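Side-chain contacts in cytolethal distending toxin protein C (PDB 1SR4), which forms a lectin-like subunit of a three-protein bacterial genotoxin and may bind carbohydrate: residues C76-F79 against T84-C87; I98-N101 against F105-K108; L65-V70 against K88-T93. All coordinates share one frame; numbering follows the deposited sequence.

Contact 1 of 3, residues C76-F79 against T84-C87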
# COMPACT_ATOMS: atom_id res chain seq x y z
N CYS C 76 -3.07 -24.50 -9.09
CA CYS C 76 -2.28 -23.28 -9.21
C CYS C 76 -1.93 -22.97 -10.66
O CYS C 76 -1.78 -23.87 -11.49
CB CYS C 76 -0.98 -23.43 -8.40
SG CYS C 76 -1.13 -23.28 -6.58
N PHE C 77 -1.82 -21.68 -10.97
CA PHE C 77 -1.48 -21.25 -12.31
C PHE C 77 -0.21 -21.96 -12.80
O PHE C 77 0.75 -22.12 -12.05
CB PHE C 77 -1.25 -19.74 -12.34
CG PHE C 77 -0.62 -19.25 -13.61
CD1 PHE C 77 -1.40 -19.04 -14.74
CD2 PHE C 77 0.76 -19.09 -13.69
CE1 PHE C 77 -0.81 -18.67 -15.95
CE2 PHE C 77 1.37 -18.72 -14.90
CZ PHE C 77 0.58 -18.51 -16.03
N ALA C 78 -0.21 -22.36 -14.07
CA ALA C 78 0.96 -23.02 -14.66
C ALA C 78 0.87 -23.04 -16.18
O ALA C 78 -0.22 -22.88 -16.74
CB ALA C 78 1.08 -24.46 -14.12
N PHE C 79 2.01 -23.18 -16.86
CA PHE C 79 2.02 -23.26 -18.32
C PHE C 79 1.84 -24.74 -18.68
O PHE C 79 2.69 -25.36 -19.32
CB PHE C 79 3.35 -22.74 -18.88
CG PHE C 79 3.49 -21.23 -18.81
CD1 PHE C 79 3.08 -20.44 -19.88
CD2 PHE C 79 3.96 -20.62 -17.65
CE1 PHE C 79 3.13 -19.04 -19.80
CE2 PHE C 79 4.01 -19.23 -17.55
CZ PHE C 79 3.60 -18.43 -18.63
N THR C 84 -3.62 -24.38 -15.40
CA THR C 84 -3.36 -24.72 -14.00
C THR C 84 -2.97 -26.19 -13.87
O THR C 84 -3.20 -26.99 -14.78
CB THR C 84 -4.61 -24.57 -13.09
OG1 THR C 84 -5.65 -25.43 -13.58
CG2 THR C 84 -5.11 -23.13 -13.05
N THR C 85 -2.38 -26.52 -12.73
CA THR C 85 -2.03 -27.90 -12.43
C THR C 85 -1.99 -27.97 -10.90
O THR C 85 -2.18 -26.95 -10.22
CB THR C 85 -0.66 -28.34 -13.07
OG1 THR C 85 -0.50 -29.76 -12.88
CG2 THR C 85 0.53 -27.64 -12.41
N ASP C 86 -1.78 -29.17 -10.37
CA ASP C 86 -1.72 -29.38 -8.93
C ASP C 86 -0.65 -28.47 -8.30
O ASP C 86 0.47 -28.36 -8.82
CB ASP C 86 -1.37 -30.84 -8.63
CG ASP C 86 -1.55 -31.20 -7.17
OD1 ASP C 86 -0.92 -30.55 -6.30
OD2 ASP C 86 -2.33 -32.14 -6.89
N CYS C 87 -1.00 -27.82 -7.20
CA CYS C 87 -0.08 -26.90 -6.55
C CYS C 87 1.21 -27.57 -6.07
O CYS C 87 2.25 -26.92 -5.95
CB CYS C 87 -0.77 -26.15 -5.39
SG CYS C 87 -2.08 -24.97 -5.90
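Cys76 and Cys87 are joined through their SG atoms, 2.1 Å apart, in a disulfide with a chi3 of 95°, close to the relaxed right angle. In both, SG lies anti to the carbonyl carbon (chi1 -76° and -67°), which turns the sulfurs toward each other. Beside this bridge, Cys76 and Thr85 form an antiparallel hydrogen-bonded pair: Cys76 N donates a hydrogen bond to Thr85 O at 2.8 Å, and Thr85 N returns one to Cys76 O at 3.0 Å. Cys76 O also receives a CA-H contact from Thr84 CA at 3.1 Å. The methyls Ala78 CB and Thr85 CG2 meet at 3.7 Å; alanine's single methyl suits a place where it also packs on His92 O. Other polar atoms turn to outside partners: Cys87 O accepts from Gln67 NE2 and Asp86 OD1 from Lys88 N, while Thr84 OG1 has a weak bond with Asp34. Strands 75-77 and 84-86 thus make a short two-stranded hairpin, locked by its disulfide. Phe77 is backbone-bonded to Phe68 of strand 64-69, Cys76 rests on Lys69 of that strand and on Thr93 of helix 90-93, and the Phe77 ring leaves the hairpin to meet Phe95 and Ile116 of strands 95-99 and 115-117.

Contact 2 of 3, residues I98-N101 against F105-K108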
# COMPACT_ATOMS: atom_id res chain seq x y z
N ILE C 98 9.23 -9.84 -9.02
CA ILE C 98 10.35 -8.90 -9.10
C ILE C 98 9.75 -7.48 -9.05
O ILE C 98 9.04 -7.08 -9.97
CB ILE C 98 11.11 -9.04 -10.46
CG1 ILE C 98 11.70 -10.45 -10.62
CG2 ILE C 98 12.18 -7.95 -10.59
CD1 ILE C 98 12.61 -10.92 -9.47
N PRO C 99 10.01 -6.72 -7.98
CA PRO C 99 9.46 -5.36 -7.88
C PRO C 99 10.16 -4.40 -8.85
O PRO C 99 11.29 -4.67 -9.28
CB PRO C 99 9.69 -4.98 -6.41
CG PRO C 99 10.98 -5.68 -6.09
CD PRO C 99 10.84 -7.05 -6.80
N THR C 100 9.50 -3.30 -9.16
CA THR C 100 10.04 -2.29 -10.08
C THR C 100 9.82 -0.89 -9.51
O THR C 100 9.13 -0.73 -8.49
CB THR C 100 9.34 -2.31 -11.45
OG1 THR C 100 8.00 -1.83 -11.30
CG2 THR C 100 9.31 -3.71 -12.01
N ASN C 101 10.37 0.13 -10.17
CA ASN C 101 10.20 1.50 -9.71
C ASN C 101 8.82 2.06 -10.02
O ASN C 101 8.53 3.22 -9.68
CB ASN C 101 11.28 2.44 -10.30
CG ASN C 101 11.27 2.51 -11.84
OD1 ASN C 101 10.65 1.68 -12.53
ND2 ASN C 101 11.97 3.50 -12.39
N PHE C 105 5.11 -5.42 -11.70
CA PHE C 105 6.00 -6.51 -11.38
C PHE C 105 6.40 -7.26 -12.63
O PHE C 105 5.64 -7.31 -13.61
CB PHE C 105 5.33 -7.53 -10.44
CG PHE C 105 5.09 -6.99 -9.07
CD1 PHE C 105 6.09 -7.07 -8.10
CD2 PHE C 105 3.91 -6.32 -8.78
CE1 PHE C 105 5.91 -6.47 -6.84
CE2 PHE C 105 3.73 -5.71 -7.53
CZ PHE C 105 4.74 -5.79 -6.57
N LEU C 106 7.61 -7.82 -12.58
CA LEU C 106 8.09 -8.70 -13.62
C LEU C 106 7.81 -10.03 -12.92
O LEU C 106 7.82 -10.09 -11.68
CB LEU C 106 9.60 -8.56 -13.85
CG LEU C 106 10.05 -7.74 -15.05
CD1 LEU C 106 9.71 -6.30 -14.80
CD2 LEU C 106 11.57 -7.92 -15.28
N ILE C 107 7.54 -11.09 -13.66
CA ILE C 107 7.30 -12.37 -13.02
C ILE C 107 8.13 -13.45 -13.69
O ILE C 107 8.03 -13.65 -14.90
CB ILE C 107 5.82 -12.81 -13.09
CG1 ILE C 107 4.92 -11.74 -12.44
CG2 ILE C 107 5.65 -14.15 -12.36
CD1 ILE C 107 3.43 -12.06 -12.51
N LYS C 108 8.97 -14.13 -12.91
CA LYS C 108 9.78 -15.21 -13.48
C LYS C 108 9.32 -16.54 -12.90
O LYS C 108 8.64 -16.57 -11.87
CB LYS C 108 11.26 -14.99 -13.15
CG LYS C 108 11.81 -13.67 -13.65
CD LYS C 108 13.30 -13.74 -13.95
CE LYS C 108 14.14 -13.37 -12.75
NZ LYS C 108 15.59 -13.36 -13.12
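Ile98 and Leu106 face each other as an antiparallel hydrogen-bonded pair, with their CB atoms 3.7 Å apart on one side of the sheet. Two backbone bonds hold them in register, Ile98 N to Leu106 O at 3.0 Å and Leu106 N to Ile98 O at 3.1 Å. Next along the hairpin, the Phe105 ring leans obliquely against Pro99: its CD1 lies 3.8 Å from Pro99 CA, and CE1 reaches Pro99 CB at 4.1 Å. Proline's compact, puckered ring, with no N-H to satisfy, suits this apolar place. Thr100 crosses Leu106 at about a right angle, CG2 touching Leu106 CD1 at 3.8 Å. With OG1 between its backbone N and carbonyl carbon (chi1 70°), Thr100 sends its methyl to the leucine and its hydroxyl into the turn, where OG1 bonds Ala104 O and Thr102 N. The Lys108 chain runs past Ile98, CE 4.4 Å from CG1, and Asp61 holds its NZ by a salt bridge. Val133 packs on both Ile98 and Leu106. Other subunits touch the hairpin directly: Val205 of subunit A packs on Pro99, Ile25 of subunit B on Phe105, and Asn101 is hydrogen-bonded to subunit A. The chemistry is therefore divided: apolar side chains pair on the hairpin's faces, backbone bonds between the strands set the register, and threonine, with methyl and hydroxyl, serves both core and turn beside the toxin interface.

Contact 3 of 3, residues L65-V70 against K88-T93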
# COMPACT_ATOMS: atom_id res chain seq x y z
N LEU C 65 9.19 -15.63 -3.97
CA LEU C 65 8.59 -16.83 -4.56
C LEU C 65 7.14 -16.98 -4.14
O LEU C 65 6.81 -16.86 -2.95
CB LEU C 65 9.41 -18.07 -4.17
CG LEU C 65 10.89 -18.00 -4.59
CD1 LEU C 65 11.56 -19.34 -4.30
CD2 LEU C 65 11.01 -17.67 -6.08
N VAL C 66 6.26 -17.20 -5.11
CA VAL C 66 4.84 -17.35 -4.84
C VAL C 66 4.17 -18.37 -5.77
O VAL C 66 4.80 -18.94 -6.66
CB VAL C 66 4.05 -16.01 -5.05
CG1 VAL C 66 4.67 -14.88 -4.22
CG2 VAL C 66 4.03 -15.64 -6.54
N GLN C 67 2.89 -18.59 -5.51
CA GLN C 67 2.08 -19.44 -6.36
C GLN C 67 0.78 -18.67 -6.48
O GLN C 67 0.42 -17.90 -5.59
CB GLN C 67 1.81 -20.80 -5.70
CG GLN C 67 3.03 -21.70 -5.57
CD GLN C 67 2.69 -23.00 -4.86
OE1 GLN C 67 2.21 -22.97 -3.73
NE2 GLN C 67 2.92 -24.13 -5.51
N PHE C 68 0.08 -18.84 -7.59
CA PHE C 68 -1.20 -18.19 -7.80
C PHE C 68 -2.19 -19.36 -7.70
O PHE C 68 -2.23 -20.22 -8.59
CB PHE C 68 -1.24 -17.53 -9.17
CG PHE C 68 -0.16 -16.49 -9.37
CD1 PHE C 68 -0.20 -15.29 -8.67
CD2 PHE C 68 0.93 -16.75 -10.19
CE1 PHE C 68 0.84 -14.36 -8.78
CE2 PHE C 68 1.97 -15.82 -10.31
CZ PHE C 68 1.92 -14.63 -9.61
N LYS C 69 -2.96 -19.39 -6.62
CA LYS C 69 -3.90 -20.47 -6.36
C LYS C 69 -5.36 -20.16 -6.69
O LYS C 69 -5.85 -19.06 -6.46
CB LYS C 69 -3.79 -20.88 -4.88
CG LYS C 69 -4.73 -22.00 -4.44
CD LYS C 69 -4.66 -22.17 -2.92
CE LYS C 69 -5.76 -23.11 -2.40
NZ LYS C 69 -7.12 -22.64 -2.82
N VAL C 70 -6.03 -21.17 -7.22
CA VAL C 70 -7.43 -21.08 -7.59
C VAL C 70 -8.26 -21.03 -6.31
O VAL C 70 -7.95 -21.73 -5.34
CB VAL C 70 -7.88 -22.32 -8.42
CG1 VAL C 70 -9.39 -22.28 -8.66
CG2 VAL C 70 -7.13 -22.35 -9.75
N LYS C 88 1.15 -28.88 -5.82
CA LYS C 88 2.33 -29.63 -5.37
C LYS C 88 3.42 -29.75 -6.45
O LYS C 88 4.57 -30.07 -6.14
CB LYS C 88 1.93 -31.03 -4.90
CG LYS C 88 1.27 -31.09 -3.51
CD LYS C 88 -0.17 -30.55 -3.49
CE LYS C 88 -0.24 -29.07 -3.10
NZ LYS C 88 -1.64 -28.59 -2.80
N ASP C 89 3.06 -29.52 -7.71
CA ASP C 89 4.06 -29.58 -8.80
C ASP C 89 4.76 -28.22 -8.82
O ASP C 89 4.54 -27.40 -9.72
CB ASP C 89 3.37 -29.86 -10.14
CG ASP C 89 4.35 -29.93 -11.30
OD1 ASP C 89 5.56 -29.78 -11.05
OD2 ASP C 89 3.92 -30.11 -12.46
N THR C 90 5.59 -28.00 -7.82
CA THR C 90 6.28 -26.73 -7.67
C THR C 90 7.13 -26.26 -8.85
O THR C 90 7.22 -25.06 -9.09
CB THR C 90 7.13 -26.73 -6.37
OG1 THR C 90 8.13 -27.76 -6.43
CG2 THR C 90 6.25 -26.99 -5.17
N ASP C 91 7.73 -27.20 -9.60
CA ASP C 91 8.54 -26.82 -10.76
C ASP C 91 7.71 -26.04 -11.78
O ASP C 91 8.24 -25.21 -12.52
CB ASP C 91 9.11 -28.06 -11.46
CG ASP C 91 10.32 -28.64 -10.75
OD1 ASP C 91 10.70 -28.15 -9.65
OD2 ASP C 91 10.91 -29.59 -11.30
N HIS C 92 6.41 -26.30 -11.84
CA HIS C 92 5.55 -25.59 -12.80
C HIS C 92 4.64 -24.55 -12.17
O HIS C 92 4.02 -23.79 -12.89
CB HIS C 92 4.68 -26.58 -13.56
CG HIS C 92 5.45 -27.51 -14.44
ND1 HIS C 92 6.02 -27.11 -15.63
CD2 HIS C 92 5.78 -28.81 -14.28
CE1 HIS C 92 6.68 -28.13 -16.16
NE2 HIS C 92 6.55 -29.17 -15.36
N THR C 93 4.57 -24.51 -10.85
CA THR C 93 3.64 -23.58 -10.22
C THR C 93 4.25 -22.47 -9.38
O THR C 93 3.55 -21.53 -9.02
CB THR C 93 2.65 -24.33 -9.32
OG1 THR C 93 3.36 -25.00 -8.28
CG2 THR C 93 1.89 -25.38 -10.14
O HOH W 1 1.11 -20.66 -9.58
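Thr93 OG1 is gripped from both segments: it accepts from Gln67 NE2 at 2.9 Å and donates to Asp89 O at 3.0 Å, with a further weak bond to Cys87 O. The hydrogen bond from the amide is bent, 146° at the hydrogen, yet OG1 stays within 13° of the Gln67 amide plane. Gln67 suits the place because its extended chain spans the gap and its NH2 has two hydrogens; NE2 also bonds Cys87 O, tying down the loop before the helix. Its CG meanwhile lies against Thr93 O at 3.5 Å. The single turn of helix 90-93, with Asp89 as N-cap, is thereby docked on strand 64-69 in what sequence kinship indicates is a ricin-type beta-trefoil. Asp89 O accepts a second hydrogen bond from His92 N, also at 3.0 Å, and the two donors come from opposite faces of the carbonyl plane. The threonine hydroxyl, lying between its own backbone N and carbonyl carbon (chi1 62°), reaches this oxygen from above that plane, not along a lone pair. Farther along the strand, a water bridges the two backbones, accepting from Phe68 N at 2.9 Å and donating to Thr93 O at 2.7 Å. On the same edge, Val66 is backbone hydrogen-bonded to Phe95 of strand 95-99.

In the fold
Along the chain, contact 3 opens first and encloses contact 1, while contact 2 follows after both. Contacts 1 and 3 form one neighbourhood, their centres 6 Å apart: the hairpin 75-77/84-86 connects strand 64-69 to helix 90-93. Contact 2 lies on the other side of the chain's centre from contact 1, about 20 Å between centres, and about 17 Å from contact 3. Its strand 95-99 lies between 105-109 and 64-69 in the six-stranded antiparallel sheet, and Ile107 packs on Phe68. The disulfide-closed hairpin lies beside strand 64-69, touched by no other protein chain of the assembly, whereas contact 2, in outer strand 105-109 and its neighbour, meets both partner subunits.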